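Local coordinates for cation efflux system protein CusF (Escherichia coli, PDB 3E6Z) that carries copper in the bacterial periplasm as a metallochaperone, binding one metal ion per chain for an efflux system that confers resistance to copper and silver, at residues 38-50 and 62-74. The protein carries 1 engineered substitution. Sequence-based numbering, arbitrary orientation.
Sequences EMTMRFTITPQTK and FNFVQQGNLSLLQ. With CU (copper (II) ion), chain B; ACT (acetate ion), chain C.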
ATOM      1  N   GLU A  38       5.745  -8.213  -8.761  1.00 12.31           N
ATOM      2  CA  GLU A  38       4.357  -8.189  -8.378  1.00 12.35           C
ATOM      3  C   GLU A  38       4.184  -9.026  -7.081  1.00 12.42           C
ATOM      4  O   GLU A  38       4.770 -10.102  -6.936  1.00 14.16           O
ATOM      5  CB  GLU A  38       3.495  -8.791  -9.444  1.00 12.41           C
ATOM      6  CG  GLU A  38       3.520  -8.125 -10.802  1.00 12.96           C
ATOM      7  CD  GLU A  38       4.576  -8.670 -11.722  1.00 13.76           C
ATOM      8  OE1 GLU A  38       5.547  -9.369 -11.244  1.00 14.05           O
ATOM      9  OE2 GLU A  38       4.450  -8.391 -12.956  1.00 14.84           O
ATOM     10  N   MET A  39       3.407  -8.543  -6.105  1.00 12.70           N
ATOM     11  CA  MET A  39       3.202  -9.300  -4.881  0.70 12.03           C
ATOM     12  C   MET A  39       1.830  -8.969  -4.273  1.00 12.28           C
ATOM     13  O   MET A  39       1.452  -7.814  -4.316  1.00 12.55           O
ATOM     14  CB  MET A  39       4.215  -8.923  -3.741  0.70 11.98           C
ATOM     15  CG  MET A  39       5.660  -9.079  -4.073  0.70 12.19           C
ATOM     16  SD  MET A  39       6.736  -8.354  -2.838  0.70 12.80           S
ATOM     17  CE  MET A  39       6.611  -9.585  -1.590  0.70 14.14           C
ATOM     18  N   THR A  40       1.172  -9.949  -3.614  1.00 11.96           N
ATOM     19  CA  THR A  40      -0.006  -9.629  -2.793  1.00 11.92           C
ATOM     20  C   THR A  40       0.498  -9.429  -1.376  1.00 11.73           C
ATOM     21  O   THR A  40       1.153 -10.316  -0.772  1.00 12.93           O
ATOM     22  CB  THR A  40      -1.047 -10.798  -2.818  1.00 12.16           C
ATOM     23  OG1 THR A  40      -1.515 -10.977  -4.166  1.00 12.84           O
ATOM     24  CG2 THR A  40      -2.174 -10.580  -1.850  1.00 13.08           C
ATOM     25  N   MET A  41       0.165  -8.269  -0.789  1.00 10.97           N
ATOM     26  CA  MET A  41       0.628  -7.896   0.541  0.70 10.63           C
ATOM     27  C   MET A  41      -0.531  -7.271   1.308  1.00 10.45           C
ATOM     28  O   MET A  41      -1.464  -6.709   0.709  1.00 10.64           O
ATOM     29  CB  MET A  41       1.840  -6.915   0.537  0.70 10.64           C
ATOM     30  CG  MET A  41       2.990  -7.378  -0.321  0.70 10.77           C
ATOM     31  SD  MET A  41       4.428  -6.350  -0.170  0.70 12.19           S
ATOM     32  CE  MET A  41       5.236  -6.998   1.289  0.70 12.28           C
ATOM     33  N   ARG A  42      -0.413  -7.314   2.660  1.00 10.73           N
ATOM     34  CA  ARG A  42      -1.362  -6.666   3.544  1.00 10.87           C
ATOM     35  C   ARG A  42      -0.845  -5.302   3.969  1.00 10.10           C
ATOM     36  O   ARG A  42       0.331  -5.188   4.479  1.00 10.53           O
ATOM     37  CB  ARG A  42      -1.588  -7.490   4.824  1.00 11.82           C
ATOM     38  CG  ARG A  42      -2.287  -8.795   4.550  1.00 13.08           C
ATOM     39  CD  ARG A  42      -2.095  -9.819   5.689  1.00 14.36           C
ATOM     40  NE  ARG A  42      -2.608  -9.448   7.015  1.00 15.14           N
ATOM     41  CZ  ARG A  42      -3.873  -9.550   7.413  1.00 15.85           C
ATOM     42  NH1 ARG A  42      -4.216  -9.191   8.640  1.00 16.56           N
ATOM     43  NH2 ARG A  42      -4.855  -9.935   6.602  1.00 16.52           N
ATOM     44  N   PHE A  43      -1.640  -4.285   3.824  1.00  8.90           N
ATOM     45  CA  PHE A  43      -1.298  -2.881   4.184  1.00  9.42           C
ATOM     46  C   PHE A  43      -2.254  -2.429   5.246  1.00  9.14           C
ATOM     47  O   PHE A  43      -3.437  -2.754   5.301  1.00 12.19           O
ATOM     48  CB  PHE A  43      -1.390  -1.985   2.928  1.00  9.47           C
ATOM     49  CG  PHE A  43      -0.382  -2.355   1.883  1.00  9.47           C
ATOM     50  CD1 PHE A  43       0.928  -1.794   1.954  1.00  8.88           C
ATOM     51  CD2 PHE A  43      -0.652  -3.351   0.878  1.00  9.60           C
ATOM     52  CE1 PHE A  43       1.930  -2.225   1.164  1.00  9.65           C
ATOM     53  CE2 PHE A  43       0.355  -3.706   0.017  1.00  9.55           C
ATOM     54  CZ  PHE A  43       1.646  -3.183   0.111  1.00 10.04           C
ATOM     55  N   THR A  44      -1.673  -1.657   6.201  1.00  9.26           N
ATOM     56  CA  THR A  44      -2.395  -1.272   7.407  1.00  9.30           C
ATOM     57  C   THR A  44      -2.901   0.150   7.342  1.00  9.38           C
ATOM     58  O   THR A  44      -2.144   1.070   7.040  1.00  9.61           O
ATOM     59  CB  THR A  44      -1.474  -1.458   8.634  1.00  9.70           C
ATOM     60  OG1 THR A  44      -1.085  -2.815   8.736  1.00 10.67           O
ATOM     61  CG2 THR A  44      -2.161  -1.046   9.939  1.00 10.55           C
ATOM     62  N   ILE A  45      -4.194   0.342   7.649  1.00  9.80           N
ATOM     63  CA  ILE A  45      -4.792   1.653   7.759  1.00  9.93           C
ATOM     64  C   ILE A  45      -4.575   2.092   9.208  1.00 10.17           C
ATOM     65  O   ILE A  45      -4.947   1.413  10.163  1.00 11.12           O
ATOM     66  CB  ILE A  45      -6.316   1.593   7.511  1.00 10.03           C
ATOM     67  CG1 ILE A  45      -6.646   0.945   6.169  1.00 10.03           C
ATOM     68  CG2 ILE A  45      -6.919   2.990   7.664  1.00 11.61           C
ATOM     69  CD1 ILE A  45      -8.124   0.585   6.074  1.00 10.87           C
ATOM     70  N   THR A  46      -3.929   3.243   9.366  1.00 10.37           N
ATOM     71  CA  THR A  46      -3.765   3.866  10.699  1.00 10.89           C
ATOM     72  C   THR A  46      -4.604   5.138  10.729  1.00 12.01           C
ATOM     73  O   THR A  46      -5.080   5.645   9.707  1.00 11.95           O
ATOM     74  CB  THR A  46      -2.260   4.219  10.936  1.00 10.70           C
ATOM     75  OG1 THR A  46      -2.014   5.354  10.142  1.00 11.07           O
ATOM     76  CG2 THR A  46      -1.327   3.051  10.637  1.00 11.50           C
ATOM     77  N   PRO A  47      -4.718   5.772  11.907  1.00 13.07           N
ATOM     78  CA  PRO A  47      -5.435   7.059  11.970  1.00 13.62           C
ATOM     79  C   PRO A  47      -4.742   8.153  11.138  1.00 13.75           C
ATOM     80  O   PRO A  47      -5.404   9.160  10.799  1.00 15.50           O
ATOM     81  CB  PRO A  47      -5.510   7.365  13.455  1.00 14.54           C
ATOM     82  CG  PRO A  47      -5.380   6.158  14.084  1.00 14.57           C
ATOM     83  CD  PRO A  47      -4.435   5.288  13.257  1.00 13.82           C
ATOM     84  N   GLN A  48      -3.437   7.984  10.809  1.00 12.36           N
ATOM     85  CA  GLN A  48      -2.748   8.967   9.987  0.60 12.45           C
ATOM     86  C   GLN A  48      -2.846   8.695   8.507  1.00 12.34           C
ATOM     87  O   GLN A  48      -2.473   9.551   7.717  1.00 13.77           O
ATOM     88  CB  GLN A  48      -1.266   9.024  10.375  0.60 13.01           C
ATOM     89  CG  GLN A  48      -1.038   9.556  11.766  0.60 13.67           C
ATOM     90  CD  GLN A  48      -1.385   8.489  12.888  0.60 15.10           C
ATOM     91  OE1 GLN A  48      -1.318   7.274  12.730  0.60 16.21           O
ATOM     92  NE2 GLN A  48      -1.651   9.016  14.061  0.60 16.17           N
ATOM     93  N   THR A  49      -3.394   7.543   8.062  1.00 11.16           N
ATOM     94  CA  THR A  49      -3.545   7.278   6.657  1.00 11.21           C
ATOM     95  C   THR A  49      -4.556   8.284   6.065  1.00 11.88           C
ATOM     96  O   THR A  49      -5.685   8.441   6.626  1.00 13.25           O
ATOM     97  CB  THR A  49      -4.146   5.852   6.421  1.00 10.37           C
ATOM     98  OG1 THR A  49      -3.283   4.867   7.057  1.00 10.17           O
ATOM     99  CG2 THR A  49      -4.316   5.517   4.934  1.00 10.69           C
ATOM    100  N   LYS A  50      -4.214   8.888   4.925  1.00 10.91           N
ATOM    101  CA  LYS A  50      -5.181   9.651   4.136  1.00 12.52           C
ATOM    102  C   LYS A  50      -5.872   8.732   3.145  1.00 12.33           C
ATOM    103  O   LYS A  50      -5.358   8.398   2.142  1.00 12.48           O
ATOM    104  CB  LYS A  50      -4.488  10.839   3.449  1.00 19.36           C
ATOM    105  CG  LYS A  50      -3.903  11.775   4.488  1.00 19.72           C
ATOM    106  CD  LYS A  50      -4.976  12.439   5.387  1.00 20.63           C
ATOM    107  CE  LYS A  50      -4.487  13.669   6.235  1.00 20.89           C
ATOM    108  NZ  LYS A  50      -4.010  13.337   7.623  1.00 21.90           N
ATOM    109  N   PHE A  62      -0.625   4.265  -4.056  1.00  9.62           N
ATOM    110  CA  PHE A  62      -0.570   4.343  -2.633  1.00  9.19           C
ATOM    111  C   PHE A  62       0.875   4.473  -2.256  1.00  9.21           C
ATOM    112  O   PHE A  62       1.809   4.202  -2.970  1.00  9.91           O
ATOM    113  CB  PHE A  62      -1.277   3.125  -1.936  1.00  9.82           C
ATOM    114  CG  PHE A  62      -0.670   1.813  -2.293  1.00  9.57           C
ATOM    115  CD1 PHE A  62      -0.946   1.136  -3.541  1.00 10.29           C
ATOM    116  CD2 PHE A  62       0.193   1.122  -1.362  1.00 10.19           C
ATOM    117  CE1 PHE A  62      -0.369  -0.067  -3.806  1.00 10.58           C
ATOM    118  CE2 PHE A  62       0.693  -0.093  -1.628  1.00 10.17           C
ATOM    119  CZ  PHE A  62       0.422  -0.758  -2.848  1.00 10.64           C
ATOM    120  N   ASN A  63       1.004   4.958  -1.005  1.00  9.19           N
ATOM    121  CA  ASN A  63       2.366   5.212  -0.445  1.00  9.56           C
ATOM    122  C   ASN A  63       2.334   4.592   0.951  1.00  9.57           C
ATOM    123  O   ASN A  63       1.341   4.678   1.661  1.00  9.70           O
ATOM    124  CB  ASN A  63       2.670   6.713  -0.301  1.00 10.06           C
ATOM    125  CG  ASN A  63       2.871   7.305  -1.667  1.00 11.78           C
ATOM    126  OD1 ASN A  63       3.927   7.121  -2.277  1.00 13.55           O
ATOM    127  ND2 ASN A  63       1.783   7.815  -2.275  1.00 12.62           N
ATOM    128  N   PHE A  64       3.451   3.939   1.346  1.00  8.97           N
ATOM    129  CA  PHE A  64       3.460   3.295   2.681  1.00  8.57           C
ATOM    130  C   PHE A  64       4.890   3.357   3.220  1.00  8.78           C
ATOM    131  O   PHE A  64       5.870   3.618   2.557  1.00  9.39           O
ATOM    132  CB  PHE A  64       2.970   1.802   2.531  1.00  9.58           C
ATOM    133  CG  PHE A  64       3.865   0.929   1.667  1.00  9.46           C
ATOM    134  CD1 PHE A  64       3.684   0.926   0.257  1.00 10.56           C
ATOM    135  CD2 PHE A  64       4.877   0.127   2.184  1.00 10.67           C
ATOM    136  CE1 PHE A  64       4.424   0.086  -0.556  1.00 11.23           C
ATOM    137  CE2 PHE A  64       5.622  -0.675   1.343  1.00 11.74           C
ATOM    138  CZ  PHE A  64       5.376  -0.694   0.002  1.00 11.80           C
ATOM    139  N   VAL A  65       4.910   3.115   4.556  1.00  8.47           N
ATOM    140  CA  VAL A  65       6.178   3.050   5.285  1.00  9.11           C
ATOM    141  C   VAL A  65       6.260   1.676   5.970  1.00  9.31           C
ATOM    142  O   VAL A  65       5.282   1.169   6.530  1.00 10.97           O
ATOM    143  CB  VAL A  65       6.338   4.214   6.310  1.00 10.20           C
ATOM    144  CG1 VAL A  65       6.328   5.503   5.523  1.00 11.55           C
ATOM    145  CG2 VAL A  65       5.423   4.222   7.194  1.00 11.47           C
ATOM    146  N   GLN A  66       7.445   1.103   5.924  1.00  9.33           N
ATOM    147  CA  GLN A  66       7.606  -0.239   6.614  0.75  9.69           C
ATOM    148  C   GLN A  66       7.973   0.010   8.051  1.00 10.15           C
ATOM    149  O   GLN A  66       8.823   0.901   8.394  1.00 11.51           O
ATOM    150  CB  GLN A  66       8.709  -1.059   5.921  0.75 11.30           C
ATOM    151  CG  GLN A  66       8.640  -2.528   6.232  0.75 11.81           C
ATOM    152  CD  GLN A  66       7.357  -3.185   5.679  0.75 12.06           C
ATOM    153  OE1 GLN A  66       6.738  -2.740   4.684  0.75 11.44           O
ATOM    154  NE2 GLN A  66       7.015  -4.340   6.308  0.75 11.94           N
ATOM    155  N   GLN A  67       7.290  -0.723   8.926  1.00  9.76           N
ATOM    156  CA  GLN A  67       7.549  -0.673  10.396  1.00 10.18           C
ATOM    157  C   GLN A  67       7.601  -2.142  10.848  1.00  9.95           C
ATOM    158  O   GLN A  67       6.568  -2.742  11.154  1.00  9.91           O
ATOM    159  CB  GLN A  67       6.496   0.130  11.106  1.00 11.33           C
ATOM    160  CG  GLN A  67       6.811   0.257  12.586  1.00 12.50           C
ATOM    161  CD  GLN A  67       5.776   1.014  13.290  1.00 14.00           C
ATOM    162  OE1 GLN A  67       5.783   2.257  13.365  1.00 14.87           O
ATOM    163  NE2 GLN A  67       4.827   0.308  13.821  1.00 16.29           N
ATOM    164  N   GLY A  68       8.780  -2.713  10.810  1.00 10.70           N
ATOM    165  CA  GLY A  68       8.893  -4.153  11.109  1.00 10.12           C
ATOM    166  C   GLY A  68       8.094  -4.943  10.053  1.00 10.19           C
ATOM    167  O   GLY A  68       8.308  -4.848   8.847  1.00 10.97           O
ATOM    168  N   ASN A  69       7.210  -5.775  10.560  1.00 10.22           N
ATOM    169  CA  ASN A  69       6.349  -6.612   9.709  1.00  9.95           C
ATOM    170  C   ASN A  69       5.142  -5.822   9.100  1.00 10.60           C
ATOM    171  O   ASN A  69       4.469  -6.400   8.286  1.00 12.62           O
ATOM    172  CB  ASN A  69       5.779  -7.751  10.542  1.00  9.87           C
ATOM    173  CG  ASN A  69       6.885  -8.698  11.039  1.00 10.88           C
ATOM    174  OD1 ASN A  69       7.247  -8.625  12.309  1.00 12.28           O
ATOM    175  ND2 ASN A  69       7.433  -9.433  10.224  1.00 10.32           N
ATOM    176  N   LEU A  70       4.899  -4.638   9.568  1.00  9.37           N
ATOM    177  CA  LEU A  70       3.760  -3.842   9.055  1.00  8.96           C
ATOM    178  C   LEU A  70       4.200  -2.951   7.907  1.00  9.32           C
ATOM    179  O   LEU A  70       5.289  -2.366   7.842  1.00  9.42           O
ATOM    180  CB  LEU A  70       3.223  -2.946  10.110  1.00  9.84           C
ATOM    181  CG  LEU A  70       2.646  -3.707  11.361  1.00 10.25           C
ATOM    182  CD1 LEU A  70       2.232  -2.704  12.412  1.00 12.49           C
ATOM    183  CD2 LEU A  70       1.489  -4.636  10.937  1.00 11.94           C
ATOM    184  N   SER A  71       3.229  -2.768   6.935  1.00  8.89           N
ATOM    185  CA  SER A  71       3.376  -1.738   5.901  1.00  8.60           C
ATOM    186  C   SER A  71       2.243  -0.738   6.158  1.00  8.37           C
ATOM    187  O   SER A  71       1.063  -1.046   5.912  1.00  8.91           O
ATOM    188  CB  SER A  71       3.265  -2.389   4.493  1.00  8.93           C
ATOM    189  OG  SER A  71       4.217  -3.349   4.271  1.00 10.78           O
ATOM    190  N   LEU A  72       2.609   0.397   6.759  1.00  8.58           N
ATOM    191  CA  LEU A  72       1.621   1.376   7.193  1.00  9.00           C
ATOM    192  C   LEU A  72       1.305   2.347   6.049  1.00  9.02           C
ATOM    193  O   LEU A  72       2.189   2.964   5.472  1.00  9.06           O
ATOM    194  CB  LEU A  72       2.221   2.230   8.331  1.00  9.59           C
ATOM    195  CG  LEU A  72       2.708   1.393   9.536  1.00  9.93           C
ATOM    196  CD1 LEU A  72       3.218   2.431  10.613  1.00 10.90           C
ATOM    197  CD2 LEU A  72       1.547   0.531  10.142  1.00 10.68           C
ATOM    198  N   LEU A  73      -0.010   2.441   5.711  1.00  8.98           N
ATOM    199  CA  LEU A  73      -0.359   3.355   4.585  1.00  8.61           C
ATOM    200  C   LEU A  73      -0.263   4.774   4.953  1.00  8.58           C
ATOM    201  O   LEU A  73      -0.841   5.258   5.957  1.00  8.71           O
ATOM    202  CB  LEU A  73      -1.795   3.020   4.151  1.00  8.52           C
ATOM    203  CG  LEU A  73      -1.963   1.692   3.436  1.00  9.06           C
ATOM    204  CD1 LEU A  73      -3.437   1.285   3.416  1.00 10.24           C
ATOM    205  CD2 LEU A  73      -1.349   1.737   2.047  1.00  9.75           C
ATOM    206  N   GLN A  74       0.443   5.562   4.138  1.00  8.58           N
ATOM    207  CA  GLN A  74       0.388   7.000   4.185  1.00  9.29           C
ATOM    208  C   GLN A  74      -0.899   7.510   3.503  1.00  9.74           C
ATOM    209  O   GLN A  74      -1.533   8.438   4.021  1.00 10.55           O
ATOM    210  CB  GLN A  74       1.600   7.617   3.450  1.00  9.04           C
ATOM    211  CG  GLN A  74       3.010   7.207   3.995  1.00  9.27           C
ATOM    212  CD  GLN A  74       3.299   7.907   5.337  1.00  9.46           C
ATOM    213  OE1 GLN A  74       2.826   7.436   6.380  1.00 10.10           O
ATOM    214  NE2 GLN A  74       4.021   9.010   5.265  1.00 10.48           N
TER
HETATM  215 CU    CU B   1       5.809  -6.427  -2.034  0.70 12.53          CU
HETATM  216  C   ACT C  89       0.409  -7.556   7.995  1.00 12.98           C
HETATM  217  O   ACT C  89      -0.056  -6.485   8.313  1.00 13.26           O
HETATM  218  OXT ACT C  89      -0.159  -8.652   8.362  1.00 14.48           O
HETATM  219  CH3 ACT C  89       1.613  -7.574   7.165  1.00 14.07           C
HETATM  220  O   HOH W   1       0.696  -4.186   7.110  1.00  9.28           O
HETATM  221  O   HOH W   2       3.016  -5.842   3.834  1.00 13.45           O
HETATM  222  O   HOH W   3      -0.288  10.634   5.294  1.00 19.23           O
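Strands 39-44 and 70-73, the outermost of the five-stranded sheet, run in the same general direction but cross at 51°, and a single parallel bridge between Thr44 and Leu72, with nearly straight hydrogen bonds from Thr44 N to Ser71 O (2.8 Å) and from Leu73 N to Thr44 O (2.9 Å), helps close the OB-fold barrel. Inside, Phe43 links two edge-to-face pairs. An edge of Phe62 is directed at one face of Phe43, CE2 lying 3.7 Å from Phe43 CZ, while Phe43 drives CE1 over the centre of the Phe64 ring, the planes at 64°. A chi1 near +60° sets CG of both Phe62 and Phe64 between backbone N and carbonyl carbon, pointing into this cluster. Ser71 CB packs obliquely on Phe43, 3.5 Å from CD1, and the Leu73 isobutyl group covers Phe43 CB. Beyond the bridge, the Thr49 hydroxyl donates to Leu73 O (2.7 Å) and accepts from Thr46 N, pinning the type I turn to the strand; Lys50 N then reaches Gln74 O. Backbone bonds and edge-to-face rings thus tie into the barrel the far end of the strand whose Met39 SD and Met41 SD bind copper(II), two soft thioethers joined by the His28 imidazole.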